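Local coordinates for fatty acid multifunctional protein (atmfp2) (Arabidopsis thaliana, PDB 2WTB), which catalyses the hydratase and 3-hydroxyacyl-CoA dehydrogenase steps of peroxisomal fatty acid beta-oxidation during seed germination and takes part in benzoic acid biosynthesis, at residues 337-342 against 387-392; 313-318 against 329-334; 395-400 against 408-413. All coordinates share one frame; numbering follows the deposited sequence.

Contact 1. Residues 337-342 against 387-392; sequences PVILKE and ESFRDV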
ATOM      1  N   PRO A 337     -21.404   9.088  10.932  1.00 76.26           N
ATOM      2  CA  PRO A 337     -22.785   9.446  10.595  1.00 72.17           C
ATOM      3  C   PRO A 337     -22.811  10.311   9.340  1.00 63.12           C
ATOM      4  O   PRO A 337     -22.325  11.441   9.367  1.00 67.76           O
ATOM      5  CB  PRO A 337     -23.242  10.256  11.811  1.00 71.10           C
ATOM      6  CG  PRO A 337     -22.347   9.816  12.922  1.00 70.71           C
ATOM      7  CD  PRO A 337     -21.023   9.544  12.279  1.00 73.24           C
ATOM      8  N   VAL A 338     -23.362   9.784   8.253  1.00 61.95           N
ATOM      9  CA  VAL A 338     -23.351  10.495   6.980  1.00 72.24           C
ATOM     10  C   VAL A 338     -24.755  10.853   6.507  1.00 79.05           C
ATOM     11  O   VAL A 338     -25.691  10.064   6.642  1.00 81.32           O
ATOM     12  CB  VAL A 338     -22.634   9.676   5.887  1.00 74.80           C
ATOM     13  CG1 VAL A 338     -22.899  10.266   4.510  1.00 72.61           C
ATOM     14  CG2 VAL A 338     -21.144   9.618   6.170  1.00 77.05           C
ATOM     15  N   ILE A 339     -24.892  12.050   5.950  1.00 76.54           N
ATOM     16  CA  ILE A 339     -26.175  12.516   5.450  1.00 81.01           C
ATOM     17  C   ILE A 339     -26.066  13.002   4.007  1.00 79.81           C
ATOM     18  O   ILE A 339     -25.300  13.918   3.707  1.00 74.88           O
ATOM     19  CB  ILE A 339     -26.744  13.638   6.336  1.00 88.55           C
ATOM     20  CG1 ILE A 339     -27.837  14.404   5.593  1.00 98.39           C
ATOM     21  CG2 ILE A 339     -25.641  14.587   6.769  1.00 87.47           C
ATOM     22  CD1 ILE A 339     -28.305  15.640   6.320  1.00 98.68           C
ATOM     23  N   LEU A 340     -26.828  12.376   3.116  1.00 87.44           N
ATOM     24  CA  LEU A 340     -26.845  12.765   1.710  1.00 94.85           C
ATOM     25  C   LEU A 340     -27.945  13.775   1.415  1.00 96.50           C
ATOM     26  O   LEU A 340     -29.082  13.615   1.857  1.00 93.44           O
ATOM     27  CB  LEU A 340     -27.033  11.542   0.809  1.00104.50           C
ATOM     28  CG  LEU A 340     -25.780  10.852   0.271  1.00113.16           C
ATOM     29  CD1 LEU A 340     -24.912  10.342   1.409  1.00122.67           C
ATOM     30  CD2 LEU A 340     -26.166   9.718  -0.669  1.00111.92           C
ATOM     31  N   LYS A 341     -27.601  14.814   0.663  1.00 99.20           N
ATOM     32  CA  LYS A 341     -28.601  15.753   0.176  1.00 96.57           C
ATOM     33  C   LYS A 341     -28.703  15.695  -1.343  1.00100.17           C
ATOM     34  O   LYS A 341     -27.692  15.707  -2.044  1.00105.65           O
ATOM     35  CB  LYS A 341     -28.290  17.182   0.613  1.00 86.47           C
ATOM     36  CG  LYS A 341     -29.300  18.180   0.079  1.00 86.58           C
ATOM     37  CD  LYS A 341     -28.743  19.584   0.031  1.00 85.50           C
ATOM     38  CE  LYS A 341     -29.519  20.427  -0.967  1.00 87.63           C
ATOM     39  NZ  LYS A 341     -29.405  19.885  -2.351  1.00 85.10           N
ATOM     40  N   GLU A 342     -29.931  15.633  -1.843  1.00 98.23           N
ATOM     41  CA  GLU A 342     -30.173  15.618  -3.279  1.00 94.74           C
ATOM     42  C   GLU A 342     -31.224  16.648  -3.670  1.00 99.17           C
ATOM     43  O   GLU A 342     -31.812  17.305  -2.812  1.00105.95           O
ATOM     44  CB  GLU A 342     -30.606  14.226  -3.737  1.00 93.94           C
ATOM     45  CG  GLU A 342     -29.459  13.331  -4.168  1.00 94.42           C
ATOM     46  CD  GLU A 342     -28.874  13.738  -5.508  1.00 94.99           C
ATOM     47  OE1 GLU A 342     -28.931  14.939  -5.849  1.00103.42           O
ATOM     48  OE2 GLU A 342     -28.355  12.856  -6.222  1.00 86.55           O
ATOM     49  N   GLU A 387     -31.469  22.202   6.410  1.00104.53           N
ATOM     50  CA  GLU A 387     -31.656  22.432   7.842  1.00111.32           C
ATOM     51  C   GLU A 387     -30.999  21.353   8.695  1.00105.04           C
ATOM     52  O   GLU A 387     -30.836  21.517   9.905  1.00102.28           O
ATOM     53  CB  GLU A 387     -33.144  22.546   8.182  1.00122.46           C
ATOM     54  CG  GLU A 387     -33.784  23.840   7.709  1.00130.39           C
ATOM     55  CD  GLU A 387     -33.110  25.070   8.290  1.00134.17           C
ATOM     56  OE1 GLU A 387     -33.138  26.131   7.631  1.00136.62           O
ATOM     57  OE2 GLU A 387     -32.548  24.977   9.402  1.00132.74           O
ATOM     58  N   SER A 388     -30.622  20.249   8.060  1.00102.93           N
ATOM     59  CA  SER A 388     -29.956  19.157   8.757  1.00105.34           C
ATOM     60  C   SER A 388     -28.440  19.323   8.711  1.00 96.50           C
ATOM     61  O   SER A 388     -27.694  18.413   9.069  1.00 97.20           O
ATOM     62  CB  SER A 388     -30.368  17.813   8.154  1.00110.56           C
ATOM     63  OG  SER A 388     -30.365  17.871   6.738  1.00114.58           O
ATOM     64  N   PHE A 389     -27.994  20.496   8.273  1.00 91.64           N
ATOM     65  CA  PHE A 389     -26.569  20.798   8.182  1.00 86.74           C
ATOM     66  C   PHE A 389     -26.111  21.641   9.367  1.00 86.06           C
ATOM     67  O   PHE A 389     -24.927  21.944   9.506  1.00 83.88           O
ATOM     68  CB  PHE A 389     -26.260  21.533   6.876  1.00 78.72           C
ATOM     69  CG  PHE A 389     -26.264  20.647   5.665  1.00 71.86           C
ATOM     70  CD1 PHE A 389     -27.345  19.826   5.392  1.00 80.81           C
ATOM     71  CD2 PHE A 389     -25.194  20.648   4.790  1.00 68.48           C
ATOM     72  CE1 PHE A 389     -27.351  19.013   4.275  1.00 83.94           C
ATOM     73  CE2 PHE A 389     -25.195  19.841   3.672  1.00 76.46           C
ATOM     74  CZ  PHE A 389     -26.274  19.022   3.414  1.00 83.22           C
ATOM     75  N   ARG A 390     -27.059  22.016  10.219  1.00 88.91           N
ATOM     76  CA  ARG A 390     -26.764  22.842  11.382  1.00 94.89           C
ATOM     77  C   ARG A 390     -25.905  22.093  12.394  1.00 88.30           C
ATOM     78  O   ARG A 390     -25.503  22.650  13.414  1.00 84.62           O
ATOM     79  CB  ARG A 390     -28.064  23.292  12.049  1.00 98.31           C
ATOM     80  CG  ARG A 390     -29.026  24.002  11.116  1.00103.78           C
ATOM     81  CD  ARG A 390     -28.455  25.326  10.644  1.00105.18           C
ATOM     82  NE  ARG A 390     -29.449  26.120   9.927  1.00105.83           N
ATOM     83  CZ  ARG A 390     -29.254  27.371   9.523  1.00 98.85           C
ATOM     84  NH1 ARG A 390     -28.099  27.977   9.767  1.00 97.20           N
ATOM     85  NH2 ARG A 390     -30.214  28.017   8.879  1.00 93.45           N
ATOM     86  N   ASP A 391     -25.622  20.828  12.104  1.00 84.47           N
ATOM     87  CA  ASP A 391     -24.927  19.969  13.051  1.00 89.07           C
ATOM     88  C   ASP A 391     -23.701  19.309  12.423  1.00 84.56           C
ATOM     89  O   ASP A 391     -22.945  18.615  13.103  1.00 84.57           O
ATOM     90  CB  ASP A 391     -25.889  18.899  13.573  1.00105.19           C
ATOM     91  CG  ASP A 391     -25.372  18.202  14.813  1.00124.14           C
ATOM     92  OD1 ASP A 391     -24.542  18.798  15.531  1.00133.63           O
ATOM     93  OD2 ASP A 391     -25.800  17.057  15.073  1.00128.40           O
ATOM     94  N   VAL A 392     -23.505  19.532  11.128  1.00 81.10           N
ATOM     95  CA  VAL A 392     -22.447  18.849  10.384  1.00 74.82           C
ATOM     96  C   VAL A 392     -21.062  19.433  10.653  1.00 66.98           C
ATOM     97  O   VAL A 392     -20.887  20.649  10.697  1.00 67.77           O
ATOM     98  CB  VAL A 392     -22.719  18.872   8.868  1.00 79.99           C
ATOM     99  CG1 VAL A 392     -21.731  17.976   8.144  1.00 83.51           C
ATOM    100  CG2 VAL A 392     -24.142  18.429   8.581  1.00 80.03           C
TER

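Contact 2. Residues 313-318 against 329-334; sequences KKVAII and TALILS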
ATOM      1  N   LYS A 313     -17.787  14.440  13.989  1.00 64.19           N
ATOM      2  CA  LYS A 313     -18.846  13.567  14.484  1.00 73.81           C
ATOM      3  C   LYS A 313     -19.994  13.385  13.496  1.00 76.32           C
ATOM      4  O   LYS A 313     -20.833  12.502  13.668  1.00 82.84           O
ATOM      5  CB  LYS A 313     -19.379  14.089  15.821  1.00 73.22           C
ATOM      6  CG  LYS A 313     -18.349  14.090  16.940  1.00 77.78           C
ATOM      7  CD  LYS A 313     -18.998  14.407  18.280  1.00 92.35           C
ATOM      8  CE  LYS A 313     -18.030  14.201  19.438  1.00 95.17           C
ATOM      9  NZ  LYS A 313     -16.926  15.202  19.437  1.00 93.26           N
ATOM     10  N   LYS A 314     -20.031  14.218  12.462  1.00 73.43           N
ATOM     11  CA  LYS A 314     -21.085  14.129  11.459  1.00 74.32           C
ATOM     12  C   LYS A 314     -20.629  14.729  10.134  1.00 69.39           C
ATOM     13  O   LYS A 314     -20.098  15.836  10.096  1.00 73.80           O
ATOM     14  CB  LYS A 314     -22.354  14.827  11.955  1.00 82.26           C
ATOM     15  CG  LYS A 314     -23.583  14.584  11.090  1.00 82.09           C
ATOM     16  CD  LYS A 314     -24.841  15.121  11.755  1.00 77.00           C
ATOM     17  N   VAL A 315     -20.837  13.991   9.049  1.00 65.33           N
ATOM     18  CA  VAL A 315     -20.403  14.436   7.729  1.00 65.67           C
ATOM     19  C   VAL A 315     -21.566  14.490   6.746  1.00 78.10           C
ATOM     20  O   VAL A 315     -22.435  13.617   6.748  1.00 86.92           O
ATOM     21  CB  VAL A 315     -19.319  13.508   7.153  1.00 59.37           C
ATOM     22  CG1 VAL A 315     -18.733  14.104   5.886  1.00 62.26           C
ATOM     23  CG2 VAL A 315     -18.231  13.255   8.183  1.00 52.73           C
ATOM     24  N   ALA A 316     -21.578  15.517   5.903  1.00 76.92           N
ATOM     25  CA  ALA A 316     -22.605  15.651   4.876  1.00 75.14           C
ATOM     26  C   ALA A 316     -22.008  15.434   3.489  1.00 76.10           C
ATOM     27  O   ALA A 316     -20.911  15.906   3.196  1.00 79.24           O
ATOM     28  CB  ALA A 316     -23.270  17.015   4.964  1.00 69.73           C
ATOM     29  N   ILE A 317     -22.737  14.714   2.641  1.00 74.17           N
ATOM     30  CA  ILE A 317     -22.286  14.445   1.282  1.00 75.92           C
ATOM     31  C   ILE A 317     -23.308  14.934   0.262  1.00 81.12           C
ATOM     32  O   ILE A 317     -24.334  14.290   0.042  1.00 93.85           O
ATOM     33  CB  ILE A 317     -22.037  12.937   1.056  1.00 77.74           C
ATOM     34  CG1 ILE A 317     -21.015  12.406   2.062  1.00 76.56           C
ATOM     35  CG2 ILE A 317     -21.574  12.676  -0.371  1.00 68.41           C
ATOM     36  CD1 ILE A 317     -19.665  13.075   1.970  1.00 68.43           C
ATOM     37  N   ILE A 318     -23.027  16.077  -0.356  1.00 74.11           N
ATOM     38  CA  ILE A 318     -23.911  16.627  -1.378  1.00 80.92           C
ATOM     39  C   ILE A 318     -23.576  16.032  -2.739  1.00 79.22           C
ATOM     40  O   ILE A 318     -22.660  16.491  -3.423  1.00 76.21           O
ATOM     41  CB  ILE A 318     -23.819  18.164  -1.456  1.00 93.94           C
ATOM     42  CG1 ILE A 318     -24.433  18.805  -0.210  1.00 99.26           C
ATOM     43  CG2 ILE A 318     -24.532  18.677  -2.699  1.00 96.78           C
ATOM     44  CD1 ILE A 318     -23.637  18.588   1.053  1.00102.27           C
ATOM     45  N   THR A 329     -20.207   5.616   1.377  1.00 86.50           N
ATOM     46  CA  THR A 329     -19.899   4.228   1.703  1.00 86.12           C
ATOM     47  C   THR A 329     -18.641   4.132   2.558  1.00 77.96           C
ATOM     48  O   THR A 329     -18.645   3.499   3.614  1.00 73.26           O
ATOM     49  CB  THR A 329     -19.712   3.376   0.432  1.00 93.15           C
ATOM     50  OG1 THR A 329     -20.964   3.255  -0.256  1.00 94.12           O
ATOM     51  CG2 THR A 329     -19.199   1.989   0.791  1.00 87.83           C
ATOM     52  N   ALA A 330     -17.569   4.766   2.096  1.00 75.79           N
ATOM     53  CA  ALA A 330     -16.298   4.757   2.814  1.00 76.30           C
ATOM     54  C   ALA A 330     -16.437   5.329   4.222  1.00 70.99           C
ATOM     55  O   ALA A 330     -15.818   4.837   5.167  1.00 67.14           O
ATOM     56  CB  ALA A 330     -15.247   5.528   2.031  1.00 73.78           C
ATOM     57  N   LEU A 331     -17.256   6.367   4.356  1.00 70.90           N
ATOM     58  CA  LEU A 331     -17.425   7.055   5.633  1.00 75.86           C
ATOM     59  C   LEU A 331     -18.187   6.229   6.672  1.00 74.95           C
ATOM     60  O   LEU A 331     -17.702   6.030   7.785  1.00 74.03           O
ATOM     61  CB  LEU A 331     -18.096   8.417   5.426  1.00 78.16           C
ATOM     62  CG  LEU A 331     -17.223   9.530   4.836  1.00 74.01           C
ATOM     63  CD1 LEU A 331     -18.074  10.702   4.369  1.00 75.23           C
ATOM     64  CD2 LEU A 331     -16.181   9.990   5.843  1.00 56.87           C
ATOM     65  N   ILE A 332     -19.376   5.752   6.313  1.00 76.88           N
ATOM     66  CA  ILE A 332     -20.173   4.943   7.234  1.00 79.06           C
ATOM     67  C   ILE A 332     -19.487   3.619   7.568  1.00 79.53           C
ATOM     68  O   ILE A 332     -19.682   3.066   8.651  1.00 82.97           O
ATOM     69  CB  ILE A 332     -21.592   4.661   6.693  1.00 76.28           C
ATOM     70  CG1 ILE A 332     -21.523   3.948   5.341  1.00 78.51           C
ATOM     71  CG2 ILE A 332     -22.392   5.950   6.586  1.00 73.91           C
ATOM     72  CD1 ILE A 332     -22.880   3.604   4.766  1.00 80.87           C
ATOM     73  N   LEU A 333     -18.686   3.114   6.634  1.00 71.18           N
ATOM     74  CA  LEU A 333     -17.910   1.904   6.875  1.00 69.76           C
ATOM     75  C   LEU A 333     -16.913   2.122   8.008  1.00 73.72           C
ATOM     76  O   LEU A 333     -16.361   1.166   8.555  1.00 66.34           O
ATOM     77  CB  LEU A 333     -17.177   1.464   5.606  1.00 75.67           C
ATOM     78  CG  LEU A 333     -18.007   0.732   4.548  1.00 85.20           C
ATOM     79  CD1 LEU A 333     -17.131   0.282   3.381  1.00 71.49           C
ATOM     80  CD2 LEU A 333     -18.737  -0.454   5.162  1.00 95.52           C
ATOM     81  N   SER A 334     -16.688   3.388   8.352  1.00 70.69           N
ATOM     82  CA  SER A 334     -15.798   3.744   9.453  1.00 73.48           C
ATOM     83  C   SER A 334     -16.567   4.473  10.553  1.00 78.85           C
ATOM     84  O   SER A 334     -16.067   5.429  11.144  1.00 72.14           O
ATOM     85  CB  SER A 334     -14.645   4.615   8.953  1.00 74.80           C
ATOM     86  OG  SER A 334     -13.887   3.943   7.963  1.00 84.91           O
TER

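Contact 3. Residues 395-400 against 408-413; sequences VIEAVI and QIFADL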
ATOM      1  N   VAL A 395     -18.383  18.866   5.266  1.00 57.28           N
ATOM      2  CA  VAL A 395     -19.174  18.653   4.063  1.00 53.18           C
ATOM      3  C   VAL A 395     -18.281  18.308   2.878  1.00 63.28           C
ATOM      4  O   VAL A 395     -17.218  18.904   2.693  1.00 60.80           O
ATOM      5  CB  VAL A 395     -19.994  19.904   3.703  1.00 63.93           C
ATOM      6  CG1 VAL A 395     -20.685  19.714   2.359  1.00 70.77           C
ATOM      7  CG2 VAL A 395     -21.003  20.212   4.794  1.00 64.93           C
ATOM      8  N   ILE A 396     -18.716  17.336   2.082  1.00 57.37           N
ATOM      9  CA  ILE A 396     -18.027  16.986   0.849  1.00 53.05           C
ATOM     10  C   ILE A 396     -18.997  17.061  -0.322  1.00 59.07           C
ATOM     11  O   ILE A 396     -19.966  16.306  -0.388  1.00 63.97           O
ATOM     12  CB  ILE A 396     -17.426  15.570   0.911  1.00 58.54           C
ATOM     13  CG1 ILE A 396     -16.479  15.439   2.105  1.00 48.84           C
ATOM     14  CG2 ILE A 396     -16.704  15.240  -0.389  1.00 60.63           C
ATOM     15  CD1 ILE A 396     -15.826  14.072   2.220  1.00 38.66           C
ATOM     16  N   GLU A 397     -18.738  17.983  -1.241  1.00 67.72           N
ATOM     17  CA  GLU A 397     -19.592  18.150  -2.408  1.00 74.89           C
ATOM     18  C   GLU A 397     -19.094  17.307  -3.580  1.00 76.65           C
ATOM     19  O   GLU A 397     -17.935  17.410  -3.980  1.00 74.32           O
ATOM     20  CB  GLU A 397     -19.675  19.628  -2.798  1.00 74.40           C
ATOM     21  CG  GLU A 397     -20.194  19.879  -4.201  1.00 73.10           C
ATOM     22  CD  GLU A 397     -19.091  19.847  -5.236  1.00 78.26           C
ATOM     23  OE1 GLU A 397     -18.035  20.467  -4.992  1.00 77.06           O
ATOM     24  OE2 GLU A 397     -19.282  19.206  -6.294  1.00 78.90           O
ATOM     25  N   ALA A 398     -19.974  16.468  -4.118  1.00 83.32           N
ATOM     26  CA  ALA A 398     -19.629  15.601  -5.242  1.00 82.37           C
ATOM     27  C   ALA A 398     -20.649  15.725  -6.368  1.00 85.91           C
ATOM     28  O   ALA A 398     -21.202  14.728  -6.837  1.00 87.44           O
ATOM     29  CB  ALA A 398     -19.514  14.155  -4.783  1.00 73.64           C
ATOM     30  N   VAL A 399     -20.893  16.959  -6.796  1.00 81.05           N
ATOM     31  CA  VAL A 399     -21.850  17.239  -7.859  1.00 79.33           C
ATOM     32  C   VAL A 399     -21.133  17.335  -9.205  1.00 70.88           C
ATOM     33  O   VAL A 399     -19.909  17.457  -9.251  1.00 69.19           O
ATOM     34  CB  VAL A 399     -22.626  18.543  -7.560  1.00 72.49           C
ATOM     35  CG1 VAL A 399     -23.515  18.929  -8.726  1.00 92.23           C
ATOM     36  CG2 VAL A 399     -23.456  18.376  -6.303  1.00 62.85           C
ATOM     37  N   ILE A 400     -21.894  17.260 -10.296  1.00 63.93           N
ATOM     38  CA  ILE A 400     -21.337  17.403 -11.640  1.00 69.00           C
ATOM     39  C   ILE A 400     -20.333  18.552 -11.715  1.00 75.31           C
ATOM     40  O   ILE A 400     -20.413  19.511 -10.947  1.00 71.03           O
ATOM     41  CB  ILE A 400     -22.438  17.648 -12.689  1.00 77.38           C
ATOM     42  CG1 ILE A 400     -23.201  18.936 -12.370  1.00 75.30           C
ATOM     43  CG2 ILE A 400     -23.383  16.455 -12.772  1.00 62.62           C
ATOM     44  CD1 ILE A 400     -24.238  19.303 -13.409  1.00 84.63           C
ATOM     45  N   GLN A 408     -22.728  27.918  -6.151  1.00 75.70           N
ATOM     46  CA  GLN A 408     -23.994  28.101  -5.451  1.00 81.84           C
ATOM     47  C   GLN A 408     -24.103  27.186  -4.237  1.00 79.81           C
ATOM     48  O   GLN A 408     -24.623  27.583  -3.194  1.00 82.46           O
ATOM     49  CB  GLN A 408     -25.173  27.862  -6.399  1.00 84.73           C
ATOM     50  CG  GLN A 408     -26.536  28.042  -5.749  1.00 93.96           C
ATOM     51  CD  GLN A 408     -26.736  29.436  -5.187  1.00102.83           C
ATOM     52  OE1 GLN A 408     -26.185  30.411  -5.699  1.00106.92           O
ATOM     53  NE2 GLN A 408     -27.531  29.539  -4.127  1.00101.63           N
ATOM     54  N   ILE A 409     -23.611  25.961  -4.376  1.00 75.65           N
ATOM     55  CA  ILE A 409     -23.653  24.998  -3.284  1.00 76.57           C
ATOM     56  C   ILE A 409     -22.836  25.481  -2.092  1.00 79.35           C
ATOM     57  O   ILE A 409     -23.242  25.317  -0.943  1.00 87.64           O
ATOM     58  CB  ILE A 409     -23.146  23.614  -3.730  1.00 75.99           C
ATOM     59  CG1 ILE A 409     -24.062  23.041  -4.812  1.00 78.45           C
ATOM     60  CG2 ILE A 409     -23.060  22.666  -2.540  1.00 69.67           C
ATOM     61  CD1 ILE A 409     -23.768  21.603  -5.159  1.00 82.41           C
ATOM     62  N   PHE A 410     -21.688  26.089  -2.370  1.00 75.00           N
ATOM     63  CA  PHE A 410     -20.824  26.597  -1.308  1.00 68.06           C
ATOM     64  C   PHE A 410     -21.366  27.881  -0.686  1.00 69.34           C
ATOM     65  O   PHE A 410     -21.036  28.219   0.453  1.00 55.15           O
ATOM     66  CB  PHE A 410     -19.391  26.781  -1.812  1.00 47.31           C
ATOM     67  CG  PHE A 410     -18.563  25.536  -1.719  1.00 53.34           C
ATOM     68  CD1 PHE A 410     -17.456  25.484  -0.891  1.00 58.96           C
ATOM     69  CD2 PHE A 410     -18.911  24.403  -2.437  1.00 58.73           C
ATOM     70  CE1 PHE A 410     -16.697  24.335  -0.794  1.00 60.23           C
ATOM     71  CE2 PHE A 410     -18.157  23.250  -2.343  1.00 62.47           C
ATOM     72  CZ  PHE A 410     -17.049  23.217  -1.519  1.00 61.48           C
ATOM     73  N   ALA A 411     -22.205  28.590  -1.432  1.00 68.46           N
ATOM     74  CA  ALA A 411     -22.906  29.741  -0.883  1.00 70.52           C
ATOM     75  C   ALA A 411     -23.897  29.264   0.176  1.00 79.56           C
ATOM     76  O   ALA A 411     -23.954  29.808   1.279  1.00 80.02           O
ATOM     77  CB  ALA A 411     -23.621  30.507  -1.982  1.00 61.03           C
ATOM     78  N   ASP A 412     -24.670  28.238  -0.168  1.00 81.91           N
ATOM     79  CA  ASP A 412     -25.631  27.650   0.759  1.00 80.85           C
ATOM     80  C   ASP A 412     -24.918  26.975   1.926  1.00 78.84           C
ATOM     81  O   ASP A 412     -25.344  27.091   3.075  1.00 76.87           O
ATOM     82  CB  ASP A 412     -26.526  26.638   0.039  1.00 80.04           C
ATOM     83  CG  ASP A 412     -27.431  27.289  -0.989  1.00 86.25           C
ATOM     84  OD1 ASP A 412     -27.624  28.522  -0.922  1.00 81.66           O
ATOM     85  OD2 ASP A 412     -27.953  26.567  -1.864  1.00 93.77           O
ATOM     86  N   LEU A 413     -23.836  26.264   1.622  1.00 73.56           N
ATOM     87  CA  LEU A 413     -23.048  25.600   2.653  1.00 73.13           C
ATOM     88  C   LEU A 413     -22.635  26.593   3.729  1.00 67.55           C
ATOM     89  O   LEU A 413     -22.909  26.393   4.910  1.00 62.15           O
ATOM     90  CB  LEU A 413     -21.808  24.942   2.046  1.00 74.47           C
ATOM     91  CG  LEU A 413     -22.024  23.632   1.289  1.00 81.88           C
ATOM     92  CD1 LEU A 413     -20.707  23.118   0.737  1.00 84.07           C
ATOM     93  CD2 LEU A 413     -22.665  22.599   2.197  1.00 84.85           C
TER

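Contact 1. Residues 337-342 against 387-392
Strand 338-341 meets the loop segment 387-392 most closely at Ile339 and Ser388, whose CA atoms are 8.3 Å apart, and no hydrogen bond joins the two. Ile339 points toward segment 387-392 and brings CD1 up to the Ser388 hydroxyl, 3.1 Å from OG, which is tight packing for a methyl. With CG1 anti to the backbone N (chi1 163°) and chi2 also extended, the side chain is stretched to its full length, and CD1 lies 4.1 Å from Phe389 CE1 as well. The hydroxyl gains nothing polar from the isoleucine; its hydrogen bond is to Ser383 OG, at the end of strand 380-383. All this belongs to the NAD-binding domain, a Rossmann-type fold, where the loop between strands 380-383 and 394-397 folds over the sheet beside strand 338-341. A type I turn from Phe389 to Val392, with Val392 N bonded to Phe389 O at 3.2 Å, shapes that loop. From it the buried Phe389 ring reaches the strand edge-on: CZ lies 3.9 Å from Lys341 CB, close to the ring plane. Beyond CB the lysine leads away from the loop, while Tyr386 packs edge-to-face with the phenylalanine.

Contact 2. Residues 313-318 against 329-334
No ring, amide or carboxylate enters the meeting of Leu331 with Val315 and Ile317, so there are no faces to cover or edges to approach, and branched aliphatic groups do all the packing. The three residues belong to the beta-alpha-beta unit made of strand 315-318, helix 322-332 and strand 338-341, the first such unit of the Rossmann-type NAD-binding domain. The glycine pattern Gly319, Gly321 and Gly324 runs from the turn after the strand into the start of the helix, consistent with the dinucleotide-binding loop of this family. Toward its end the helix meets strand 315-318 through Leu331, the one residue of 329-334 that touches 313-318; its CA is 8.2 Å from that of Val315. Leu331 directs its side chain at the strand, CG lying opposite the carbonyl carbon (chi1 -75°), and a single methyl, CD1, serves both partners. Val315 meets it at about a right angle, and CG1, anti to the backbone N, is the branch that reaches Leu331 CD1, at 3.8 Å. Two residues on, Ile317 faces the same side of the sheet, whereas Ala316 between them points away from the helix, toward the opposite side of the sheet, where it touches Phe389, Ile339 and Val395. All three contacting residues are buried, and Val338 of the next strand also packs on Leu331 and Ile317, continuing the apolar layer under the helix. The isoleucine and leucine approach tip to tip, with Ile317 CD1 3.7 Å from Leu331 CD1.

Contact 3. Residues 395-400 against 408-413
Glu397 and Phe410 meet at the heart of this contact, the acidic side chain crossing the aromatic one at about a right angle. Starting at the strand, Glu397 CB lies 4.0 Å from Phe410 CE2. The next atom, CG, passes Ile409 CD1 at 4.1 Å, and the chain then bends sharply (chi2 -87°), turning the carboxylate toward the backbone just past the end of its strand. There the two oxygens part company. OE1 stands at the edge of the phenylalanine ring, near its plane and 3.8 Å from CE2, with the carboxylate and ring planes turned 69° apart; its polar partner is Ser425 OG, to which it is hydrogen-bonded. OE2 receives the backbone N-H of Val399 at 2.8 Å from its N, a fairly straight bond (157°) on the anti side and somewhat out of the carboxylate plane, and pairs with Lys406 in a salt bridge. Replacing Glu397 by an alanine would probably leave Lys406 and the Val399 N-H without their acidic partner and open a gap beside Phe410. Apolar tips close the contact on both flanks: Val399 CG2 touches Ile409 CD1 at 3.4 Å, and Val395 CG1 touches Leu413 CD2 at 3.5 Å. Leu413 also covers the ring, its CD1 lying over the centre of one face of Phe410. The axes of strand 395-397 and helix 408-413 run nearly antiparallel, 10.5 Å apart, as a strand and its following helix do in the beta-alpha-beta unit 394-397, 403-416, 422-425 of this Rossmann-type domain.

All three contacts rest on one sheet, in which strand 315-318 lies between 338-341 and 394-397, so the strand of contact 2 is flanked by those of contacts 1 and 3. Main-chain bonds tie them together: Ile339 O lies 2.9 Å from Ile317 N, and Ala316 O lies 2.8 Å from Ile396 N. Contacts 2 and 3 are buried strand-helix packings, whereas contact 1 is only partly buried, a loop against a strand. Contact 2 is purely aliphatic; contact 3 adds a buried carboxylate with polar partners, and contact 1 sets a serine hydroxyl and a phenylalanine edge against aliphatic carbons. Phe389 bridges contacts 1 and 3, packing on Val395 and Leu413, and also reaches Ile318.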